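Local coordinates for chitin binding protein (Enterococcus faecalis, PDB 4A02), which oxidatively cleaves glycosidic bonds in alpha- and beta-chitin with a copper-dependent monooxygenase site, working synergistically with a chitinase, at residues N98-N103 and Y141-A146. Residues are numbered along the deposited sequence; the frame is centred on the assembly and turned at random.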
loop_
_atom_site.group_PDB
_atom_site.type_symbol
_atom_site.label_atom_id
_atom_site.label_comp_id
_atom_site.label_asym_id
_atom_site.label_seq_id
_atom_site.Cartn_x
_atom_site.Cartn_y
_atom_site.Cartn_z
ATOM N N ASN A 98 0.052 -11.311 -12.703
ATOM C CA ASN A 98 -0.318 -12.710 -12.519
ATOM C C ASN A 98 0.930 -13.571 -12.544
ATOM O O ASN A 98 1.819 -13.393 -13.387
ATOM C CB ASN A 98 -1.268 -13.191 -13.624
ATOM C CG ASN A 98 -2.688 -12.756 -13.479
ATOM O OD1 ASN A 98 -3.172 -12.383 -12.380
ATOM N ND2 ASN A 98 -3.412 -12.848 -14.565
ATOM N N GLY A 99 0.991 -14.534 -11.628
ATOM C CA GLY A 99 2.112 -15.471 -11.542
ATOM C C GLY A 99 3.223 -15.069 -10.637
ATOM O O GLY A 99 4.176 -15.828 -10.472
ATOM N N TRP A 100 3.154 -13.882 -10.012
ATOM C CA TRP A 100 4.071 -13.528 -8.977
ATOM C C TRP A 100 4.025 -14.587 -7.871
ATOM O O TRP A 100 3.026 -15.257 -7.660
ATOM C CB TRP A 100 3.775 -12.122 -8.444
ATOM C CG TRP A 100 2.566 -12.079 -7.529
ATOM C CD1 TRP A 100 1.248 -12.136 -7.888
ATOM C CD2 TRP A 100 2.597 -11.999 -6.094
ATOM N NE1 TRP A 100 0.452 -12.125 -6.771
ATOM C CE2 TRP A 100 1.258 -12.006 -5.660
ATOM C CE3 TRP A 100 3.613 -11.908 -5.144
ATOM C CZ2 TRP A 100 0.920 -11.933 -4.314
ATOM C CZ3 TRP A 100 3.277 -11.820 -3.806
ATOM C CH2 TRP A 100 1.942 -11.827 -3.413
ATOM N N ASN A 101 5.138 -14.704 -7.143
ATOM C CA ASN A 101 5.264 -15.804 -6.180
ATOM C C ASN A 101 4.877 -15.312 -4.775
ATOM O O ASN A 101 5.610 -14.496 -4.187
ATOM C CB ASN A 101 6.702 -16.330 -6.192
ATOM C CG ASN A 101 6.807 -17.606 -5.433
ATOM O OD1 ASN A 101 6.210 -17.779 -4.376
ATOM N ND2 ASN A 101 7.633 -18.502 -5.936
ATOM N N PRO A 102 3.759 -15.773 -4.227
ATOM C CA PRO A 102 3.284 -15.260 -2.961
ATOM C C PRO A 102 4.039 -15.782 -1.759
ATOM O O PRO A 102 3.723 -15.412 -0.629
ATOM C CB PRO A 102 1.819 -15.720 -2.938
ATOM C CG PRO A 102 1.887 -17.049 -3.662
ATOM C CD PRO A 102 2.833 -16.781 -4.787
ATOM N N ASN A 103 5.038 -16.653 -1.983
ATOM C CA ASN A 103 5.905 -17.199 -0.974
ATOM C C ASN A 103 7.332 -16.686 -1.039
ATOM O O ASN A 103 8.208 -17.266 -0.392
ATOM C CB ASN A 103 5.861 -18.730 -1.010
ATOM C CG ASN A 103 4.479 -19.228 -0.693
ATOM O OD1 ASN A 103 3.978 -18.988 0.412
ATOM N ND2 ASN A 103 3.812 -19.937 -1.612
ATOM N N TYR A 141 -4.733 -13.958 -5.655
ATOM C CA TYR A 141 -4.037 -13.137 -4.686
ATOM C C TYR A 141 -3.093 -12.184 -5.385
ATOM O O TYR A 141 -2.222 -12.647 -6.167
ATOM C CB TYR A 141 -3.285 -14.025 -3.717
ATOM C CG TYR A 141 -2.434 -13.336 -2.668
ATOM C CD1 TYR A 141 -2.708 -12.055 -2.204
ATOM C CD2 TYR A 141 -1.337 -13.999 -2.138
ATOM C CE1 TYR A 141 -1.912 -11.440 -1.259
ATOM C CE2 TYR A 141 -0.565 -13.421 -1.158
ATOM C CZ TYR A 141 -0.833 -12.143 -0.718
ATOM O OH TYR A 141 -0.066 -11.590 0.288
ATOM N N HIS A 142 -3.201 -10.891 -5.097
ATOM C CA HIS A 142 -2.356 -9.848 -5.613
ATOM C C HIS A 142 -2.036 -8.865 -4.509
ATOM O O HIS A 142 -2.715 -8.791 -3.486
ATOM C CB HIS A 142 -3.041 -9.112 -6.793
ATOM C CG HIS A 142 -2.946 -9.943 -8.050
ATOM N ND1 HIS A 142 -1.729 -9.998 -8.711
ATOM C CD2 HIS A 142 -3.822 -10.788 -8.644
ATOM C CE1 HIS A 142 -1.919 -10.822 -9.699
ATOM N NE2 HIS A 142 -3.147 -11.322 -9.700
ATOM N N VAL A 143 -0.957 -8.088 -4.746
ATOM C CA VAL A 143 -0.590 -6.984 -3.886
ATOM C C VAL A 143 -0.648 -5.716 -4.701
ATOM O O VAL A 143 0.001 -5.599 -5.743
ATOM C CB VAL A 143 0.793 -7.192 -3.235
ATOM C CG1 VAL A 143 1.203 -5.973 -2.407
ATOM C CG2 VAL A 143 0.799 -8.441 -2.368
ATOM N N ILE A 144 -1.425 -4.744 -4.209
ATOM C CA ILE A 144 -1.401 -3.374 -4.697
ATOM C C ILE A 144 -0.416 -2.606 -3.842
ATOM O O ILE A 144 -0.406 -2.729 -2.629
ATOM C CB ILE A 144 -2.805 -2.745 -4.649
ATOM C CG1 ILE A 144 -3.801 -3.511 -5.514
ATOM C CG2 ILE A 144 -2.765 -1.267 -5.000
ATOM C CD1 ILE A 144 -5.231 -3.145 -5.256
ATOM N N TYR A 145 0.425 -1.787 -4.489
ATOM C CA TYR A 145 1.392 -0.962 -3.790
ATOM C C TYR A 145 1.041 0.497 -4.080
ATOM O O TYR A 145 1.075 0.917 -5.224
ATOM C CB TYR A 145 2.799 -1.265 -4.211
ATOM C CG TYR A 145 3.895 -0.816 -3.292
ATOM C CD1 TYR A 145 3.873 -1.152 -1.952
ATOM C CD2 TYR A 145 4.997 -0.129 -3.781
ATOM C CE1 TYR A 145 4.919 -0.768 -1.090
ATOM C CE2 TYR A 145 6.064 0.197 -2.943
ATOM C CZ TYR A 145 6.021 -0.126 -1.608
ATOM O OH TYR A 145 7.095 0.182 -0.830
ATOM N N ALA A 146 0.652 1.207 -3.036
ATOM C CA ALA A 146 0.168 2.585 -3.128
ATOM C C ALA A 146 1.200 3.500 -2.487
ATOM O O ALA A 146 1.679 3.229 -1.395
ATOM C CB ALA A 146 -1.156 2.691 -2.412
#
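W100 and N98 meet Y141 and H142 where residues 98-102, in the loop between strands 88-96 and 111-120, run at 87° to residues 141-143. The contact is an aromatic cluster of W100, Y141 and H142 at one end of the beta-sandwich core of this AA10 enzyme, away from the copper-binding histidines. W100 carries its indole toward strand 142-150. Its NE1 donates to the backbone O of Y141 at 2.8 Å, fairly straight and nearly in the indole plane. The bond helps to hold the rotation of the ring, together with the packing on Y141. The six-membered ring meets Y141 edge-to-face, with planes at 66° and CZ2 over the centre of the phenol ring. CH2 of W100 also reaches CG2 of V143 at 3.7 Å. P102 adds its CB, 3.7 Å from CD2 of Y141. CG of Y141 is anti to the backbone N, which sets the ring beside W100 and P102. Its OH is hydrogen-bonded to D162 and Q61, and K68 makes a cation-pi contact with the ring. H142 lies oblique to the indole, and its ND1 is hydrogen-bonded to OG1 of T96. N98 ties down the other end of the imidazole. OD1 of N98 accepts from the backbone N of K139 as well as from H142, while ND2 bonds to O of D137. NE2 of H142 donates to OD1 of N98 at 2.9 Å, in the carbonyl plane of N98 but slightly tilted from the imidazole plane, and bent, with an N-H...O angle of 135°.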